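Local coordinates for protein valine-pyruvate aminotransferase (Salmonella typhimurium, PDB 3G7Q) that catalyses amino-group transfer between valine and pyruvate with pyridoxal 5'-phosphate as cofactor, and so probably contributes to alanine biosynthesis, at residues F132-E137 with Y168-E173; G194-D199 with S232-L237; V365-G370 with M388-V393. One frame throughout, in Å; residues are numbered along the deposited sequence.

Interaction 1: residues F132-E137 with Y168-E173; sequences FPLAPE and YHVDFE
In the class I aminotransferase fold, the loop leaving strand 129-132 of the seven-stranded mixed sheet packs Leu134 and Pro136 against Tyr168 and Val170, where strand 165-169 of a second sheet runs out. The two chain segments run roughly antiparallel, yet no direct hydrogen bond joins them; apolar side chains and one water do the work. Leu134, with CG anti to the backbone N (chi1 -168°), turns both methyls to the other segment: Leu134 CD1 lies close against the backbone, 3.3 Å from His169 C, and also meets CB of Tyr168, while Leu134 CD2 lies 3.8 Å from CG2 of Val170. Farther along, a cis peptide bond before Pro136 turns the loop, and the proline ring crosses the Tyr168 ring at about a right angle, Pro136 CD lying 3.4 Å from Tyr168 CE2. The phenol is fixed at its far end by hydrogen bonds of its hydroxyl with His383 and Trp343. Val170 has a double task: CG2 meets Leu134, whereas Val170 CG1 sits 3.4 Å above the centre of the Phe172 ring, a CH-pi contact within its own segment. The Phe172 ring in turn packs on Leu205 and Leu208 of helix 199-211. One water bridges the two backbones, donating to Pro133 O at 2.8 Å and accepting from Asp171 N at 2.8 Å.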
loop_
_atom_site.group_PDB
_atom_site.type_symbol
_atom_site.label_atom_id
_atom_site.label_comp_id
_atom_site.label_asym_id
_atom_site.label_seq_id
_atom_site.Cartn_x
_atom_site.Cartn_y
_atom_site.Cartn_z
ATOM N N PHE A 132 23.039 -3.303 8.698
ATOM C CA PHE A 132 23.299 -3.903 7.406
ATOM C C PHE A 132 24.730 -4.427 7.509
ATOM O O PHE A 132 25.690 -3.672 7.373
ATOM C CB PHE A 132 23.155 -2.909 6.256
ATOM C CG PHE A 132 21.789 -2.331 6.137
ATOM C CD1 PHE A 132 20.728 -3.105 5.700
ATOM C CD2 PHE A 132 21.549 -1.002 6.468
ATOM C CE1 PHE A 132 19.469 -2.586 5.598
ATOM C CE2 PHE A 132 20.272 -0.473 6.367
ATOM C CZ PHE A 132 19.229 -1.268 5.935
ATOM N N PRO A 133 24.895 -5.732 7.790
ATOM C CA PRO A 133 26.269 -6.227 7.960
ATOM C C PRO A 133 27.064 -6.346 6.671
ATOM O O PRO A 133 28.283 -6.530 6.714
ATOM C CB PRO A 133 26.072 -7.613 8.605
ATOM C CG PRO A 133 24.719 -8.023 8.232
ATOM C CD PRO A 133 23.891 -6.793 7.990
ATOM N N LEU A 134 26.388 -6.225 5.539
ATOM C CA LEU A 134 27.062 -6.287 4.260
ATOM C C LEU A 134 26.510 -5.171 3.344
ATOM O O LEU A 134 25.725 -5.418 2.454
ATOM C CB LEU A 134 26.953 -7.688 3.646
ATOM C CG LEU A 134 27.803 -8.131 2.416
ATOM C CD1 LEU A 134 29.219 -7.766 2.527
ATOM C CD2 LEU A 134 27.695 -9.618 2.240
ATOM N N ALA A 135 26.992 -3.966 3.560
ATOM C CA ALA A 135 26.680 -2.868 2.644
ATOM C C ALA A 135 27.498 -3.092 1.368
ATOM O O ALA A 135 28.574 -3.666 1.442
ATOM C CB ALA A 135 27.023 -1.548 3.285
ATOM N N PRO A 136 27.028 -2.612 0.200
ATOM C CA PRO A 136 25.825 -1.832 -0.054
ATOM C C PRO A 136 24.531 -2.647 -0.156
ATOM O O PRO A 136 24.535 -3.805 -0.590
ATOM C CB PRO A 136 26.126 -1.163 -1.401
ATOM C CG PRO A 136 26.982 -2.137 -2.079
ATOM C CD PRO A 136 27.788 -2.842 -1.040
ATOM N N GLU A 137 23.445 -2.009 0.252
ATOM C CA GLU A 137 22.103 -2.561 0.231
ATOM C C GLU A 137 21.188 -1.524 -0.386
ATOM O O GLU A 137 21.465 -0.328 -0.321
ATOM C CB GLU A 137 21.628 -2.865 1.655
ATOM C CG GLU A 137 22.161 -4.152 2.252
ATOM C CD GLU A 137 21.533 -5.410 1.637
ATOM O OE1 GLU A 137 20.612 -5.286 0.808
ATOM O OE2 GLU A 137 21.979 -6.520 1.980
ATOM N N TYR A 168 31.962 -8.601 -2.484
ATOM C CA TYR A 168 31.954 -8.072 -1.134
ATOM C C TYR A 168 31.730 -9.213 -0.159
ATOM O O TYR A 168 30.983 -10.161 -0.445
ATOM C CB TYR A 168 30.854 -7.060 -0.944
ATOM C CG TYR A 168 31.009 -5.758 -1.716
ATOM C CD1 TYR A 168 32.119 -4.943 -1.532
ATOM C CD2 TYR A 168 30.019 -5.322 -2.547
ATOM C CE1 TYR A 168 32.254 -3.715 -2.211
ATOM C CE2 TYR A 168 30.120 -4.115 -3.225
ATOM C CZ TYR A 168 31.253 -3.315 -3.054
ATOM O OH TYR A 168 31.366 -2.132 -3.736
ATOM N N HIS A 169 32.360 -9.091 1.001
ATOM C CA HIS A 169 32.233 -10.050 2.108
ATOM C C HIS A 169 31.982 -9.344 3.432
ATOM O O HIS A 169 32.460 -8.239 3.644
ATOM C CB HIS A 169 33.501 -10.878 2.236
ATOM C CG HIS A 169 33.674 -11.864 1.126
ATOM N ND1 HIS A 169 32.997 -13.068 1.097
ATOM C CD2 HIS A 169 34.417 -11.819 -0.002
ATOM C CE1 HIS A 169 33.343 -13.730 0.006
ATOM N NE2 HIS A 169 34.202 -12.996 -0.679
ATOM N N VAL A 170 31.289 -10.028 4.330
ATOM C CA VAL A 170 31.065 -9.526 5.688
ATOM C C VAL A 170 32.399 -9.498 6.414
ATOM O O VAL A 170 33.123 -10.498 6.440
ATOM C CB VAL A 170 30.093 -10.413 6.488
ATOM C CG1 VAL A 170 29.938 -9.883 7.939
ATOM C CG2 VAL A 170 28.711 -10.555 5.799
ATOM N N ASP A 171 32.747 -8.361 7.011
ATOM C CA ASP A 171 33.963 -8.241 7.825
ATOM C C ASP A 171 33.579 -8.540 9.275
ATOM O O ASP A 171 33.228 -7.639 10.042
ATOM C CB ASP A 171 34.559 -6.843 7.658
ATOM C CG ASP A 171 35.753 -6.595 8.537
ATOM O OD1 ASP A 171 36.215 -7.526 9.226
ATOM O OD2 ASP A 171 36.226 -5.428 8.546
ATOM N N PHE A 172 33.636 -9.815 9.655
ATOM C CA PHE A 172 33.189 -10.204 10.989
ATOM C C PHE A 172 34.075 -9.657 12.111
ATOM O O PHE A 172 33.578 -9.405 13.206
ATOM C CB PHE A 172 33.043 -11.727 11.107
ATOM C CG PHE A 172 31.844 -12.263 10.385
ATOM C CD1 PHE A 172 30.587 -12.176 10.964
ATOM C CD2 PHE A 172 31.969 -12.842 9.131
ATOM C CE1 PHE A 172 29.470 -12.655 10.305
ATOM C CE2 PHE A 172 30.853 -13.316 8.472
ATOM C CZ PHE A 172 29.604 -13.225 9.068
ATOM N N GLU A 173 35.350 -9.435 11.816
ATOM C CA GLU A 173 36.307 -8.940 12.809
ATOM C C GLU A 173 35.912 -7.573 13.343
ATOM O O GLU A 173 36.150 -7.283 14.513
ATOM C CB GLU A 173 37.733 -8.868 12.240
ATOM C CG GLU A 173 38.438 -10.215 12.081
ATOM C CD GLU A 173 37.770 -11.147 11.064
ATOM O OE1 GLU A 173 37.176 -10.654 10.051
ATOM O OE2 GLU A 173 37.845 -12.383 11.290
HETATM O O HOH W 1 31.033 -6.104 6.927
#

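Interaction 2: residues G194-D199 with S232-L237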
loop_
_atom_site.group_PDB
_atom_site.type_symbol
_atom_site.label_atom_id
_atom_site.label_comp_id
_atom_site.label_asym_id
_atom_site.label_seq_id
_atom_site.Cartn_x
_atom_site.Cartn_y
_atom_site.Cartn_z
ATOM N N GLY A 194 24.196 -7.559 -7.019
ATOM C CA GLY A 194 24.013 -8.913 -7.486
ATOM C C GLY A 194 24.740 -9.900 -6.560
ATOM O O GLY A 194 24.887 -11.096 -6.900
ATOM N N ASN A 195 25.226 -9.438 -5.411
ATOM C CA ASN A 195 25.925 -10.323 -4.508
ATOM C C ASN A 195 25.009 -11.378 -3.895
ATOM O O ASN A 195 23.847 -11.100 -3.601
ATOM C CB ASN A 195 26.530 -9.542 -3.359
ATOM C CG ASN A 195 27.466 -10.396 -2.506
ATOM O OD1 ASN A 195 28.328 -11.108 -3.042
ATOM N ND2 ASN A 195 27.286 -10.339 -1.176
ATOM N N VAL A 196 25.574 -12.554 -3.668
ATOM C CA VAL A 196 24.890 -13.610 -2.938
ATOM C C VAL A 196 25.741 -13.937 -1.712
ATOM O O VAL A 196 26.805 -14.569 -1.813
ATOM C CB VAL A 196 24.594 -14.840 -3.820
ATOM C CG1 VAL A 196 24.164 -16.042 -2.956
ATOM C CG2 VAL A 196 23.516 -14.484 -4.839
ATOM N N ILE A 197 25.324 -13.430 -0.568
ATOM C CA ILE A 197 26.023 -13.713 0.667
ATOM C C ILE A 197 26.223 -15.243 0.804
ATOM O O ILE A 197 25.308 -16.016 0.518
ATOM C CB ILE A 197 25.240 -13.073 1.843
ATOM C CG1 ILE A 197 25.977 -13.276 3.156
ATOM C CG2 ILE A 197 23.770 -13.595 1.880
ATOM C CD1 ILE A 197 25.275 -12.621 4.330
ATOM N N THR A 198 27.414 -15.674 1.215
ATOM C CA THR A 198 27.761 -17.102 1.239
ATOM C C THR A 198 26.997 -17.854 2.324
ATOM O O THR A 198 26.521 -17.260 3.307
ATOM C CB THR A 198 29.261 -17.354 1.405
ATOM O OG1 THR A 198 29.677 -17.067 2.757
ATOM C CG2 THR A 198 30.092 -16.547 0.363
ATOM N N ASP A 199 26.843 -19.166 2.142
ATOM C CA ASP A 199 26.205 -19.964 3.178
ATOM C C ASP A 199 26.878 -19.754 4.544
ATOM O O ASP A 199 26.184 -19.585 5.540
ATOM C CB ASP A 199 26.224 -21.461 2.852
ATOM C CG ASP A 199 25.451 -21.798 1.604
ATOM O OD1 ASP A 199 24.494 -21.080 1.277
ATOM O OD2 ASP A 199 25.822 -22.785 0.965
ATOM N N SER A 232 24.090 -18.368 -8.704
ATOM C CA SER A 232 25.114 -18.957 -7.896
ATOM C C SER A 232 24.467 -19.910 -6.935
ATOM O O SER A 232 23.239 -19.924 -6.806
ATOM C CB SER A 232 25.810 -17.871 -7.089
ATOM O OG SER A 232 24.814 -17.271 -6.260
ATOM N N GLU A 233 25.298 -20.680 -6.258
ATOM C CA GLU A 233 24.829 -21.577 -5.211
ATOM C C GLU A 233 24.360 -20.737 -4.017
ATOM O O GLU A 233 24.927 -19.683 -3.736
ATOM C CB GLU A 233 25.950 -22.510 -4.801
ATOM C CG GLU A 233 25.626 -23.478 -3.673
ATOM C CD GLU A 233 25.823 -22.926 -2.265
ATOM O OE1 GLU A 233 26.628 -21.984 -2.064
ATOM O OE2 GLU A 233 25.166 -23.474 -1.358
ATOM N N ALA A 234 23.313 -21.193 -3.351
ATOM C CA ALA A 234 22.815 -20.558 -2.163
ATOM C C ALA A 234 21.855 -21.505 -1.460
ATOM O O ALA A 234 20.768 -21.782 -1.963
ATOM C CB ALA A 234 22.120 -19.231 -2.525
ATOM N N ARG A 235 22.245 -22.020 -0.306
ATOM C CA ARG A 235 21.330 -22.906 0.411
ATOM C C ARG A 235 20.235 -22.074 1.042
ATOM O O ARG A 235 20.519 -21.131 1.772
ATOM C CB ARG A 235 22.055 -23.691 1.495
ATOM C CG ARG A 235 21.114 -24.526 2.359
ATOM C CD ARG A 235 21.856 -25.298 3.454
ATOM N NE ARG A 235 22.963 -25.978 2.839
ATOM C CZ ARG A 235 24.246 -25.627 2.902
ATOM N NH1 ARG A 235 24.669 -24.629 3.678
ATOM N NH2 ARG A 235 25.125 -26.341 2.221
ATOM N N PRO A 236 18.963 -22.404 0.766
ATOM C CA PRO A 236 17.911 -21.629 1.424
ATOM C C PRO A 236 17.946 -21.811 2.940
ATOM O O PRO A 236 18.405 -22.862 3.434
ATOM C CB PRO A 236 16.627 -22.199 0.810
ATOM C CG PRO A 236 17.081 -22.836 -0.490
ATOM C CD PRO A 236 18.407 -23.401 -0.164
ATOM N N LEU A 237 17.483 -20.795 3.660
ATOM C CA LEU A 237 17.493 -20.789 5.111
ATOM C C LEU A 237 16.228 -20.206 5.694
ATOM O O LEU A 237 15.825 -19.102 5.331
ATOM C CB LEU A 237 18.653 -19.934 5.638
ATOM C CG LEU A 237 18.854 -19.816 7.170
ATOM C CD1 LEU A 237 19.188 -21.151 7.805
ATOM C CD2 LEU A 237 19.942 -18.781 7.531
HETATM O O HOH W 2 27.821 -20.322 -0.259
HETATM O O HOH W 3 27.679 -24.934 2.983
#
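Asp199, in the first turn of helix 199-211, reaches Glu233 and Arg235, and so, in the class I aminotransferase fold, joins the start of this helix to the loop between strands 216-219 and 242-247 of the seven-stranded sheet. Just before it, Thr198 is the N-cap residue, and its own N is bonded to the side chain of Glu201. Among the hydrogen bonds, Arg235 N donates to Asp199 OD1 over 2.9 Å at 159°; the donor meets the syn side of this oxygen, 22° out of the carboxylate plane.

Charge interactions involve both oxygens of Asp199. OD1 forms a salt bridge with Arg188, while OD2 has Arg235 and Glu233 near it. Asp199 OD2 lies over one face of the Arg235 guanidinium, 3.5 Å from NH1, so this salt bridge rests on charge alone. Glu233, bent at chi2 (-86°), brings OE2 to 2.5 Å from Asp199 OD2, the two carboxylate planes standing at a right angle; a separation this short suggests, without proving, that one acid is protonated.

In the packing, Val196 CG1 lies on Ala234 CB at 3.8 Å, while Val196 CG2 rests against the hydroxyl OG of Ser232 at 3.4 Å.

Water completes the set. One molecule meets the guanidinium of Arg235 at its edge, in plane, accepting from NH2 at 3.0 Å; another accepts a hydrogen bond from Asp199 N at 2.8 Å and donates to Glu233 OE1 at 2.7 Å.

Interaction 3: residues V365-G370 with M388-V393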
loop_
_atom_site.group_PDB
_atom_site.type_symbol
_atom_site.label_atom_id
_atom_site.label_comp_id
_atom_site.label_asym_id
_atom_site.label_seq_id
_atom_site.Cartn_x
_atom_site.Cartn_y
_atom_site.Cartn_z
ATOM N N VAL A 365 22.450 9.545 -20.710
ATOM C CA VAL A 365 22.641 8.246 -20.073
ATOM C C VAL A 365 22.445 8.390 -18.564
ATOM O O VAL A 365 23.061 9.250 -17.923
ATOM C CB VAL A 365 24.055 7.677 -20.361
ATOM C CG1 VAL A 365 24.277 6.352 -19.647
ATOM C CG2 VAL A 365 24.290 7.516 -21.864
ATOM N N LEU A 366 21.546 7.582 -18.011
ATOM C CA LEU A 366 21.285 7.578 -16.597
ATOM C C LEU A 366 21.652 6.244 -15.935
ATOM O O LEU A 366 21.186 5.190 -16.368
ATOM C CB LEU A 366 19.815 7.879 -16.351
ATOM C CG LEU A 366 19.344 9.290 -16.704
ATOM C CD1 LEU A 366 17.857 9.305 -16.486
ATOM C CD2 LEU A 366 20.062 10.397 -15.881
HETATM N N MSE A 367 22.492 6.332 -14.885
HETATM C CA MSE A 367 22.889 5.220 -14.016
HETATM C C MSE A 367 22.810 5.779 -12.594
HETATM O O MSE A 367 22.651 6.990 -12.425
HETATM C CB MSE A 367 24.303 4.727 -14.345
HETATM C CG MSE A 367 24.396 4.217 -15.735
HETATM SE SE MSE A 367 26.232 3.558 -16.056
HETATM C CE MSE A 367 25.952 2.669 -17.776
ATOM N N VAL A 368 22.879 4.917 -11.579
ATOM C CA VAL A 368 22.755 5.389 -10.189
ATOM C C VAL A 368 24.106 5.531 -9.505
ATOM O O VAL A 368 24.889 4.597 -9.476
ATOM C CB VAL A 368 21.859 4.473 -9.318
ATOM C CG1 VAL A 368 21.544 5.177 -7.996
ATOM C CG2 VAL A 368 20.564 4.105 -10.066
ATOM N N PRO A 369 24.411 6.719 -8.982
ATOM C CA PRO A 369 25.653 6.823 -8.228
ATOM C C PRO A 369 25.654 5.891 -7.020
ATOM O O PRO A 369 24.660 5.787 -6.301
ATOM C CB PRO A 369 25.669 8.298 -7.777
ATOM C CG PRO A 369 24.790 8.967 -8.706
ATOM C CD PRO A 369 23.722 8.013 -9.086
ATOM N N GLY A 370 26.773 5.216 -6.806
ATOM C CA GLY A 370 26.884 4.218 -5.749
ATOM C C GLY A 370 26.805 4.695 -4.317
ATOM O O GLY A 370 26.383 3.956 -3.434
HETATM N N MSE A 388 28.882 2.682 -9.460
HETATM C CA MSE A 388 27.577 3.002 -10.004
HETATM C C MSE A 388 26.785 1.737 -10.219
HETATM O O MSE A 388 27.349 0.676 -10.467
HETATM C CB MSE A 388 27.672 3.724 -11.349
HETATM C CG MSE A 388 28.405 5.058 -11.273
HETATM SE SE MSE A 388 28.016 6.200 -12.817
HETATM C CE MSE A 388 26.427 6.605 -11.941
ATOM N N ARG A 389 25.464 1.850 -10.138
ATOM C CA ARG A 389 24.600 0.721 -10.454
ATOM C C ARG A 389 23.930 0.930 -11.812
ATOM O O ARG A 389 23.436 2.027 -12.108
ATOM C CB ARG A 389 23.487 0.591 -9.427
ATOM C CG ARG A 389 22.671 -0.695 -9.552
ATOM C CD ARG A 389 21.365 -0.629 -8.715
ATOM N NE ARG A 389 20.307 0.162 -9.359
ATOM C CZ ARG A 389 19.129 0.453 -8.793
ATOM N NH1 ARG A 389 18.839 0.024 -7.569
ATOM N NH2 ARG A 389 18.235 1.186 -9.449
HETATM N N MSE A 390 23.876 -0.126 -12.607
HETATM C CA MSE A 390 23.102 -0.143 -13.843
HETATM C C MSE A 390 22.188 -1.367 -13.858
HETATM O O MSE A 390 22.444 -2.364 -13.163
HETATM C CB MSE A 390 23.997 -0.160 -15.079
HETATM C CG MSE A 390 24.930 -1.326 -15.177
HETATM SE SE MSE A 390 25.697 -1.371 -17.024
HETATM C CE MSE A 390 24.243 -2.164 -17.952
ATOM N N ASN A 391 21.140 -1.288 -14.677
ATOM C CA ASN A 391 20.170 -2.370 -14.888
ATOM C C ASN A 391 20.543 -3.001 -16.223
ATOM O O ASN A 391 20.670 -2.275 -17.211
ATOM C CB ASN A 391 18.757 -1.789 -14.890
ATOM C CG ASN A 391 17.684 -2.845 -15.027
ATOM O OD1 ASN A 391 17.812 -3.768 -15.831
ATOM N ND2 ASN A 391 16.581 -2.683 -14.263
ATOM N N TYR A 392 20.784 -4.315 -16.257
ATOM C CA TYR A 392 21.226 -4.987 -17.520
ATOM C C TYR A 392 20.090 -5.530 -18.400
ATOM O O TYR A 392 20.354 -6.180 -19.423
ATOM C CB TYR A 392 22.241 -6.105 -17.219
ATOM C CG TYR A 392 21.726 -7.298 -16.435
ATOM C CD1 TYR A 392 21.008 -8.313 -17.069
ATOM C CD2 TYR A 392 21.992 -7.428 -15.084
ATOM C CE1 TYR A 392 20.523 -9.396 -16.369
ATOM C CE2 TYR A 392 21.558 -8.537 -14.382
ATOM C CZ TYR A 392 20.804 -9.503 -15.023
ATOM O OH TYR A 392 20.337 -10.592 -14.317
ATOM N N VAL A 393 18.861 -5.252 -18.022
ATOM C CA VAL A 393 17.663 -5.713 -18.744
ATOM C C VAL A 393 17.309 -5.005 -20.060
ATOM O O VAL A 393 16.784 -5.661 -20.963
ATOM C CB VAL A 393 16.407 -5.596 -17.824
ATOM C CG1 VAL A 393 15.125 -5.656 -18.627
ATOM C CG2 VAL A 393 16.456 -6.630 -16.752
#
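Met388, a selenomethionine like Met367 and Met390, folds its end over the peptide joining Val368 to Pro369: a bend at chi3 (79°) brings Met388 CE to 3.5 Å from Val368 C. Met388 CE also lies 3.7 Å from Met367 CB. Met367, between the short strands 365-366 and 368-369, lies alongside Met390, pointing the same way, with Met367 CE 4.1 Å from Met390 SE. The backbones form a short antiparallel ladder. Val368 and Arg389 are its hydrogen-bonded pair, Val368 N giving to Arg389 O at 3.0 Å and an almost straight 176°, and Arg389 N returning to Val368 O at 2.9 Å and 160°. Val368 O also takes a CA-H...O contact from Met388, 3.2 Å from its CA. Next along the ladder, Pro369 and Met388 form a non-hydrogen-bonded pair.

On the sheet face opposite that of Met388 and Pro369, Val368 and Arg389 lie side by side, with Val368 CG2 at 3.8 Å from Arg389 NH2. The guanidinium is held by Asn191 OD1 at NH1 and by Gly37 O at NH2. Arg389, so bonded to Asn191, is placed like the arginine that binds the substrate carboxylate in class I aminotransferases, and probably plays that part here.

Strand 387-391 thus sits between 341-345 and the outermost strand 368-369. Strand 365-366 pairs instead with 34-35, while helix 353-362 covers Leu366 and Pro369 through Tyr357, and Tyr392, just past the strand, packs on helix 299-325.

Followed from the N terminus, the three contacts come in series: each closes before the next opens, and none nests or crosses. Interaction 1 closes a loop of 30 residues, about a third of it strand, and ties the seven-stranded sheet to the end of strand 165-169 in the six-stranded one. Interaction 2 then closes 32 residues that include most of helix 199-211 and strand 216-219. These two touch directly, since Asn195 and Ile197 pack on Leu134. Interaction 3 closes the shortest loop, 17 residues, at the far edge of the six-stranded sheet that interaction 1 also reaches; it touches neither, its nearest atoms about 6 Å from interaction 1 and about 7 Å from interaction 2.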